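PDB 3CLW: conserved exported protein from Bacteroides fragilis, which probably hydrolyses O-glycosidic bonds, although its substrate is not established. Local coordinates for residues 10-15 / 455-460; 14-19 / 348-353; 408-413 / 431-436. All blocks are in the same frame, centred on the assembly; numbering follows the deposited sequence.

Strand 6-25 links the contacts. Its early part pairs in contact 1 with the end of strand 450-455 and the loop after it; beyond the corner at 12-14 it reaches the barrel loop of contact 2. The middle of that strand lies beside strand 408-414, whose pairing with strand 427-433 makes contact 3. Contact 3 thus sits between the others, its centre about 8 Å from that of contact 1 and 10 Å from that of contact 2; contacts 1 and 2 themselves have centres about 17 Å apart. Arg409 of contact 3 is also hydrogen-bonded to Gln17 of contact 2. In TIM-barrel enzymes the active site lies at the C-terminal ends of the barrel strands, whereas contact 2 involves a loop entering such a strand.

Contact 1 (10-15 / 455-460); sequences IDKQTV and NCDHAQ
Ile10 meets Asn455 and Cys456 with both its backbone and its side chain. Its N-H gives a nearly straight bond to the O of Asn455, 2.8 Å from Ile10 N at an angle of 175°. Along the side chain, CB lies 3.5 Å from the same Asn455 O, and CG1, set beside the backbone N (chi1 -65°), passes that oxygen at 3.9 Å. CD1 then ends against the Cys456 side chain, 4.0 Å from its CB and 4.1 Å from its SG. A branched apolar residue suits this buried place, where Val438 and Thr440 also touch it. A water bridges the two backbones, giving hydrogen bonds to Ile10 O and Asn455 O and taking one from Asp457 N. Farther out, extended Lys12 meets Asp457 at about a right angle, forming a long, weak salt bridge (NZ to OD2 3.4 Å) at the exposed surface. Each segment turns just beyond the pairing: Asp11 to Thr14 form a type I turn containing an Asx turn at Asp11, and Cys456 to Ala459 a type II' turn. Parallel pairing of strand 6-25 with strand 450-455 fits the beta side domain of family 30 enzymes, to which the start of the chain contributes.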
loop_
_atom_site.group_PDB
_atom_site.type_symbol
_atom_site.label_atom_id
_atom_site.label_comp_id
_atom_site.label_asym_id
_atom_site.label_seq_id
_atom_site.Cartn_x
_atom_site.Cartn_y
_atom_site.Cartn_z
ATOM N N ILE A 10 -21.567 13.433 12.669
ATOM C CA ILE A 10 -21.289 12.066 12.286
ATOM C C ILE A 10 -22.611 11.325 12.132
ATOM O O ILE A 10 -23.464 11.367 13.021
ATOM C CB ILE A 10 -20.402 11.400 13.351
ATOM C CG1 ILE A 10 -19.027 12.099 13.375
ATOM C CG2 ILE A 10 -20.312 9.864 13.135
ATOM C CD1 ILE A 10 -17.974 11.433 14.241
ATOM N N ASP A 11 -22.777 10.637 11.011
ATOM C CA ASP A 11 -24.007 9.908 10.753
ATOM C C ASP A 11 -23.761 8.388 10.581
ATOM O O ASP A 11 -23.388 7.904 9.514
ATOM C CB ASP A 11 -24.725 10.558 9.561
ATOM C CG ASP A 11 -26.030 9.879 9.197
ATOM O OD1 ASP A 11 -26.611 9.121 10.035
ATOM O OD2 ASP A 11 -26.457 10.111 8.047
ATOM N N LYS A 12 -23.967 7.655 11.669
ATOM C CA LYS A 12 -23.800 6.198 11.696
ATOM C C LYS A 12 -24.730 5.432 10.741
ATOM O O LYS A 12 -24.515 4.249 10.474
ATOM C CB LYS A 12 -23.974 5.668 13.125
ATOM C CG LYS A 12 -22.994 6.257 14.150
ATOM C CD LYS A 12 -23.246 5.681 15.542
ATOM C CE LYS A 12 -22.330 6.327 16.593
ATOM N NZ LYS A 12 -22.630 5.884 18.002
ATOM N N GLN A 13 -25.766 6.108 10.244
ATOM C CA GLN A 13 -26.726 5.498 9.340
ATOM C C GLN A 13 -26.331 5.560 7.870
ATOM O O GLN A 13 -26.871 4.815 7.056
ATOM C CB GLN A 13 -28.105 6.115 9.529
ATOM C CG GLN A 13 -29.126 5.115 9.966
ATOM C CD GLN A 13 -29.176 4.926 11.461
ATOM O OE1 GLN A 13 -28.234 4.420 12.076
ATOM N NE2 GLN A 13 -30.306 5.310 12.061
ATOM N N THR A 14 -25.400 6.446 7.537
ATOM C CA THR A 14 -24.886 6.557 6.178
ATOM C C THR A 14 -23.521 5.877 6.118
ATOM O O THR A 14 -22.546 6.403 6.623
ATOM C CB THR A 14 -24.797 8.018 5.771
ATOM O OG1 THR A 14 -26.080 8.628 5.975
ATOM C CG2 THR A 14 -24.390 8.167 4.324
ATOM N N VAL A 15 -23.487 4.691 5.529
ATOM C CA VAL A 15 -22.326 3.816 5.520
ATOM C C VAL A 15 -21.696 3.753 4.113
ATOM O O VAL A 15 -22.404 3.624 3.118
ATOM C CB VAL A 15 -22.716 2.397 6.004
ATOM C CG1 VAL A 15 -21.503 1.497 6.096
ATOM C CG2 VAL A 15 -23.399 2.462 7.369
ATOM N N ASN A 455 -20.105 16.122 16.560
ATOM C CA ASN A 455 -21.425 15.688 16.987
ATOM C C ASN A 455 -21.614 14.229 16.619
ATOM O O ASN A 455 -21.761 13.891 15.436
ATOM C CB ASN A 455 -22.475 16.541 16.279
ATOM C CG ASN A 455 -23.861 16.386 16.858
ATOM O OD1 ASN A 455 -24.522 17.389 17.119
ATOM N ND2 ASN A 455 -24.325 15.141 17.041
ATOM N N CYS A 456 -21.620 13.373 17.632
ATOM C CA CYS A 456 -21.535 11.937 17.423
ATOM C C CYS A 456 -22.490 11.207 18.355
ATOM O O CYS A 456 -22.103 10.812 19.458
ATOM C CB CYS A 456 -20.087 11.471 17.638
ATOM S SG CYS A 456 -19.842 9.698 17.400
ATOM N N ASP A 457 -23.738 11.032 17.893
ATOM C CA ASP A 457 -24.866 10.572 18.738
ATOM C C ASP A 457 -24.992 11.444 19.992
ATOM O O ASP A 457 -25.248 12.653 19.895
ATOM C CB ASP A 457 -24.756 9.081 19.110
ATOM C CG ASP A 457 -25.515 8.161 18.140
ATOM O OD1 ASP A 457 -25.867 8.598 17.012
ATOM O OD2 ASP A 457 -25.758 6.981 18.508
ATOM N N HIS A 458 -24.794 10.844 21.159
ATOM C CA HIS A 458 -24.938 11.586 22.406
ATOM C C HIS A 458 -23.641 11.665 23.195
ATOM O O HIS A 458 -23.633 12.066 24.355
ATOM C CB HIS A 458 -26.107 11.026 23.224
ATOM C CG HIS A 458 -27.407 11.092 22.483
ATOM N ND1 HIS A 458 -28.119 9.968 22.118
ATOM C CD2 HIS A 458 -28.078 12.151 21.965
ATOM C CE1 HIS A 458 -29.191 10.334 21.436
ATOM N NE2 HIS A 458 -29.185 11.654 21.323
ATOM N N ALA A 459 -22.543 11.331 22.518
ATOM C CA ALA A 459 -21.207 11.343 23.103
ATOM C C ALA A 459 -20.689 12.751 23.385
ATOM O O ALA A 459 -20.879 13.679 22.586
ATOM C CB ALA A 459 -20.236 10.590 22.206
ATOM N N GLN A 460 -20.011 12.866 24.525
ATOM C CA GLN A 460 -19.449 14.113 25.022
ATOM C C GLN A 460 -17.920 14.177 24.869
ATOM O O GLN A 460 -17.360 15.269 24.656
ATOM C CB GLN A 460 -19.827 14.278 26.505
HETATM O O HOH W 1 -24.254 12.008 15.491
#

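Contact 2 (14-19 / 348-353); sequences TVYQEI and LANASA
Gln17 folds over the backbone of Asn350 and Ala351 because chi1 (80°) sets CG between its own backbone N and carbonyl carbon, while chi2 (-85°) bends the chain again. CG comes to 3.4 Å from Asn350 O, and the amide lies across the loop. Its NE2 donates to Ala351 O at 3.0 Å, from above the carbonyl plane, and also to Leu346 O near the end of helix 328-347. The other end of the amide, OE1, accepts from Arg409 NE. With both ends engaged, the rotation of the amide is probably well fixed, and glutamine suits the place by offering a donor and an acceptor together. Asn350 OD1 comes within 3.4 Å of Gln17 OE1, the two amide planes being 38° apart. Two acceptors so close would probably repel one another, but the nearby guanidinium of Arg409, which also gives OD1 a weak bond from NH2, should offset this. Farther along, Ser352 is small enough to come against the strand, and its OG donates to Glu18 O at 2.6 Å. Glu18 sends its own carboxylate to Lys307. Asn350, with positive phi, turns the chain out of helix 328-347 toward strand 353-356, which pairs in parallel with strands 6-25 and 307-310, while helix 285-300 touches the loop through Leu348 and Asn350.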
loop_
_atom_site.group_PDB
_atom_site.type_symbol
_atom_site.label_atom_id
_atom_site.label_comp_id
_atom_site.label_asym_id
_atom_site.label_seq_id
_atom_site.Cartn_x
_atom_site.Cartn_y
_atom_site.Cartn_z
ATOM N N THR A 14 -25.400 6.446 7.537
ATOM C CA THR A 14 -24.886 6.557 6.178
ATOM C C THR A 14 -23.521 5.877 6.118
ATOM O O THR A 14 -22.546 6.403 6.623
ATOM C CB THR A 14 -24.797 8.018 5.771
ATOM O OG1 THR A 14 -26.080 8.628 5.975
ATOM C CG2 THR A 14 -24.390 8.167 4.324
ATOM N N VAL A 15 -23.487 4.691 5.529
ATOM C CA VAL A 15 -22.326 3.816 5.520
ATOM C C VAL A 15 -21.696 3.753 4.113
ATOM O O VAL A 15 -22.404 3.624 3.118
ATOM C CB VAL A 15 -22.716 2.397 6.004
ATOM C CG1 VAL A 15 -21.503 1.497 6.096
ATOM C CG2 VAL A 15 -23.399 2.462 7.369
ATOM N N TYR A 16 -20.372 3.860 4.035
ATOM C CA TYR A 16 -19.651 3.638 2.778
ATOM C C TYR A 16 -18.923 2.282 2.728
ATOM O O TYR A 16 -19.515 1.262 3.087
ATOM C CB TYR A 16 -18.726 4.819 2.485
ATOM C CG TYR A 16 -19.492 6.113 2.550
ATOM C CD1 TYR A 16 -20.406 6.460 1.544
ATOM C CD2 TYR A 16 -19.351 6.965 3.633
ATOM C CE1 TYR A 16 -21.141 7.653 1.617
ATOM C CE2 TYR A 16 -20.070 8.142 3.722
ATOM C CZ TYR A 16 -20.967 8.483 2.720
ATOM O OH TYR A 16 -21.666 9.658 2.825
ATOM N N GLN A 17 -17.663 2.278 2.273
ATOM C CA GLN A 17 -16.890 1.037 2.058
ATOM C C GLN A 17 -16.472 0.366 3.378
ATOM O O GLN A 17 -16.396 1.011 4.417
ATOM C CB GLN A 17 -15.648 1.285 1.163
ATOM C CG GLN A 17 -14.401 1.902 1.888
ATOM C CD GLN A 17 -14.444 3.413 1.991
ATOM O OE1 GLN A 17 -15.511 4.024 1.906
ATOM N NE2 GLN A 17 -13.270 4.037 2.144
ATOM N N GLU A 18 -16.230 -0.938 3.295
ATOM C CA GLU A 18 -15.592 -1.711 4.341
ATOM C C GLU A 18 -14.063 -1.535 4.229
ATOM O O GLU A 18 -13.524 -1.532 3.120
ATOM C CB GLU A 18 -15.964 -3.176 4.154
ATOM C CG GLU A 18 -15.401 -4.148 5.181
ATOM C CD GLU A 18 -15.736 -5.604 4.829
ATOM O OE1 GLU A 18 -15.536 -6.015 3.648
ATOM O OE2 GLU A 18 -16.212 -6.341 5.721
ATOM N N ILE A 19 -13.385 -1.381 5.369
ATOM C CA ILE A 19 -11.908 -1.308 5.393
ATOM C C ILE A 19 -11.298 -2.709 5.403
ATOM O O ILE A 19 -11.671 -3.553 6.222
ATOM C CB ILE A 19 -11.355 -0.519 6.606
ATOM C CG1 ILE A 19 -11.994 0.875 6.738
ATOM C CG2 ILE A 19 -9.822 -0.414 6.545
ATOM C CD1 ILE A 19 -11.593 1.850 5.617
ATOM N N LEU A 348 -12.756 9.857 -1.390
ATOM C CA LEU A 348 -13.143 10.146 -2.755
ATOM C C LEU A 348 -13.151 8.883 -3.620
ATOM O O LEU A 348 -14.124 8.621 -4.306
ATOM C CB LEU A 348 -12.268 11.238 -3.377
ATOM C CG LEU A 348 -12.256 12.597 -2.683
ATOM C CD1 LEU A 348 -11.665 13.646 -3.601
ATOM C CD2 LEU A 348 -13.635 13.007 -2.217
ATOM N N ALA A 349 -12.077 8.093 -3.550
ATOM C CA ALA A 349 -11.974 6.856 -4.313
ATOM C C ALA A 349 -12.608 5.692 -3.556
ATOM O O ALA A 349 -12.701 4.591 -4.100
ATOM C CB ALA A 349 -10.533 6.565 -4.693
ATOM N N ASN A 350 -13.070 5.959 -2.331
ATOM C CA ASN A 350 -13.655 4.956 -1.437
ATOM C C ASN A 350 -12.793 3.704 -1.287
ATOM O O ASN A 350 -13.307 2.572 -1.303
ATOM C CB ASN A 350 -15.083 4.587 -1.886
ATOM C CG ASN A 350 -16.127 5.624 -1.466
ATOM O OD1 ASN A 350 -17.119 5.299 -0.827
ATOM N ND2 ASN A 350 -15.902 6.865 -1.827
ATOM N N ALA A 351 -11.473 3.897 -1.158
ATOM C CA ALA A 351 -10.553 2.772 -1.183
ATOM C C ALA A 351 -10.802 1.892 0.014
ATOM O O ALA A 351 -11.000 2.406 1.109
ATOM C CB ALA A 351 -9.119 3.265 -1.185
ATOM N N SER A 352 -10.759 0.569 -0.165
ATOM C CA SER A 352 -10.796 -0.323 1.006
ATOM C C SER A 352 -9.451 -0.618 1.667
ATOM O O SER A 352 -9.408 -1.267 2.716
ATOM C CB SER A 352 -11.534 -1.642 0.697
ATOM O OG SER A 352 -12.944 -1.422 0.619
ATOM N N ALA A 353 -8.355 -0.202 1.035
ATOM C CA ALA A 353 -7.000 -0.405 1.566
ATOM C C ALA A 353 -6.129 0.715 1.055
ATOM O O ALA A 353 -6.388 1.230 -0.041
ATOM C CB ALA A 353 -6.418 -1.728 1.143
#

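Contact 3 (408-413 / 431-436); sequences KRIAIK and SYTDGK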
loop_
_atom_site.group_PDB
_atom_site.type_symbol
_atom_site.label_atom_id
_atom_site.label_comp_id
_atom_site.label_asym_id
_atom_site.label_seq_id
_atom_site.Cartn_x
_atom_site.Cartn_y
_atom_site.Cartn_z
ATOM N N LYS A 408 -16.355 0.139 8.922
ATOM C CA LYS A 408 -16.868 0.785 7.737
ATOM C C LYS A 408 -16.703 2.280 7.856
ATOM O O LYS A 408 -16.822 2.821 8.943
ATOM C CB LYS A 408 -18.310 0.346 7.510
ATOM C CG LYS A 408 -18.309 -1.131 7.138
ATOM C CD LYS A 408 -19.667 -1.707 6.931
ATOM C CE LYS A 408 -19.545 -3.105 6.351
ATOM N NZ LYS A 408 -20.575 -3.989 6.987
ATOM N N ARG A 409 -16.356 2.922 6.749
ATOM C CA ARG A 409 -16.420 4.358 6.665
ATOM C C ARG A 409 -17.892 4.807 6.750
ATOM O O ARG A 409 -18.774 4.190 6.162
ATOM C CB ARG A 409 -15.785 4.874 5.372
ATOM C CG ARG A 409 -15.603 6.358 5.390
ATOM C CD ARG A 409 -14.816 6.852 4.222
ATOM N NE ARG A 409 -15.593 6.850 2.986
ATOM C CZ ARG A 409 -16.265 7.904 2.516
ATOM N NH1 ARG A 409 -16.302 9.029 3.210
ATOM N NH2 ARG A 409 -16.916 7.836 1.360
ATOM N N ILE A 410 -18.135 5.872 7.505
ATOM C CA ILE A 410 -19.490 6.398 7.707
ATOM C C ILE A 410 -19.436 7.880 7.411
ATOM O O ILE A 410 -18.343 8.442 7.254
ATOM C CB ILE A 410 -20.022 6.109 9.129
ATOM C CG1 ILE A 410 -19.084 6.700 10.209
ATOM C CG2 ILE A 410 -20.180 4.621 9.326
ATOM C CD1 ILE A 410 -19.491 6.376 11.620
ATOM N N ALA A 411 -20.605 8.505 7.287
ATOM C CA ALA A 411 -20.690 9.924 6.939
ATOM C C ALA A 411 -20.261 10.847 8.089
ATOM O O ALA A 411 -20.576 10.602 9.261
ATOM C CB ALA A 411 -22.128 10.273 6.492
ATOM N N ILE A 412 -19.557 11.913 7.740
ATOM C CA ILE A 412 -19.279 13.009 8.671
ATOM C C ILE A 412 -19.332 14.297 7.835
ATOM O O ILE A 412 -18.452 14.571 7.044
ATOM C CB ILE A 412 -17.931 12.829 9.470
ATOM C CG1 ILE A 412 -17.610 14.076 10.322
ATOM C CG2 ILE A 412 -16.752 12.525 8.528
ATOM C CD1 ILE A 412 -16.546 13.888 11.411
ATOM N N LYS A 413 -20.396 15.069 7.999
ATOM C CA LYS A 413 -20.608 16.243 7.161
ATOM C C LYS A 413 -20.518 17.527 7.986
ATOM O O LYS A 413 -21.016 17.593 9.106
ATOM C CB LYS A 413 -21.956 16.150 6.441
ATOM N N SER A 431 -14.654 9.565 9.007
ATOM C CA SER A 431 -14.968 8.726 10.165
ATOM C C SER A 431 -15.218 7.274 9.802
ATOM O O SER A 431 -15.566 6.975 8.663
ATOM C CB SER A 431 -16.165 9.293 10.940
ATOM O OG SER A 431 -15.902 10.610 11.371
ATOM N N TYR A 432 -15.047 6.376 10.771
ATOM C CA TYR A 432 -15.062 4.926 10.520
ATOM C C TYR A 432 -15.560 4.325 11.775
ATOM O O TYR A 432 -15.330 4.887 12.817
ATOM C CB TYR A 432 -13.637 4.363 10.217
ATOM C CG TYR A 432 -12.966 5.151 9.145
ATOM C CD1 TYR A 432 -12.981 4.717 7.831
ATOM C CD2 TYR A 432 -12.365 6.365 9.432
ATOM C CE1 TYR A 432 -12.439 5.473 6.841
ATOM C CE2 TYR A 432 -11.793 7.133 8.445
ATOM C CZ TYR A 432 -11.842 6.682 7.150
ATOM O OH TYR A 432 -11.273 7.424 6.158
ATOM N N THR A 433 -16.223 3.181 11.691
ATOM C CA THR A 433 -16.719 2.516 12.903
ATOM C C THR A 433 -16.799 0.992 12.795
ATOM O O THR A 433 -16.981 0.442 11.717
ATOM C CB THR A 433 -18.105 3.061 13.368
ATOM O OG1 THR A 433 -18.440 2.495 14.645
ATOM C CG2 THR A 433 -19.210 2.717 12.386
ATOM N N ASP A 434 -16.678 0.325 13.929
ATOM C CA ASP A 434 -17.018 -1.086 14.020
ATOM C C ASP A 434 -18.282 -1.313 14.870
ATOM O O ASP A 434 -18.563 -2.436 15.287
ATOM C CB ASP A 434 -15.841 -1.879 14.616
ATOM C CG ASP A 434 -15.494 -1.449 16.057
ATOM O OD1 ASP A 434 -15.978 -0.398 16.544
ATOM O OD2 ASP A 434 -14.707 -2.177 16.700
ATOM N N GLY A 435 -19.025 -0.244 15.136
ATOM C CA GLY A 435 -20.176 -0.316 16.018
ATOM C C GLY A 435 -19.863 -0.261 17.513
ATOM O O GLY A 435 -20.784 -0.282 18.330
ATOM N N LYS A 436 -18.580 -0.211 17.875
ATOM C CA LYS A 436 -18.175 -0.115 19.288
ATOM C C LYS A 436 -17.354 1.152 19.537
ATOM O O LYS A 436 -17.441 1.738 20.609
ATOM C CB LYS A 436 -17.347 -1.333 19.735
ATOM C CG LYS A 436 -18.070 -2.679 19.738
ATOM C CD LYS A 436 -17.049 -3.802 19.543
ATOM C CE LYS A 436 -17.562 -4.895 18.580
ATOM N NZ LYS A 436 -18.195 -6.075 19.288
HETATM O O HOH W 2 -16.104 9.635 6.284
#
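Arg409 and Tyr432 run obliquely past one another on one face of the strand pair, with the guanidinium and ring planes 60° apart. The aliphatic part of the arginine does the touching: CB approaches Tyr432 CE1 at 3.7 Å and CG at 3.6 Å. With CG anti to the backbone N (chi1 -169°), the chain leads past the ring before bending at chi3, so that NE reaches Gln17 OE1. A water accepts from Arg409 NH1 and Ser431 N and donates to Ile410 O, tying the polar end back to both strands. Helix 328-347 covers this face through Thr347 and Leu346, and the Tyr432 hydroxyl bonds with Ser430 OG. The strands are antiparallel neighbours in what is probably the beta side domain that family 30 enzymes carry beside the barrel: Lys408 and Thr433 form a hydrogen-bonded pair, Lys408 N to Thr433 O 2.9 Å and Thr433 N to Lys408 O 2.8 Å, beside the non-hydrogen-bonded pair Arg409-Tyr432. On the opposite face Ile410 and Thr433 cross at about a right angle, the threonine methyl CG2 lying 3.7 Å from Ile410 CG2. Ile412 CD1 lies 3.3 Å from Ser431 OG, which is hydrogen-bonded to Thr440 OG1. Thr433 suits the strand end because its methyl packs on Ile410 and Val438 while OG1 accepts from Gly435 N at 2.8 Å, an ST turn, and is also hydrogen-bonded to Glu437 O.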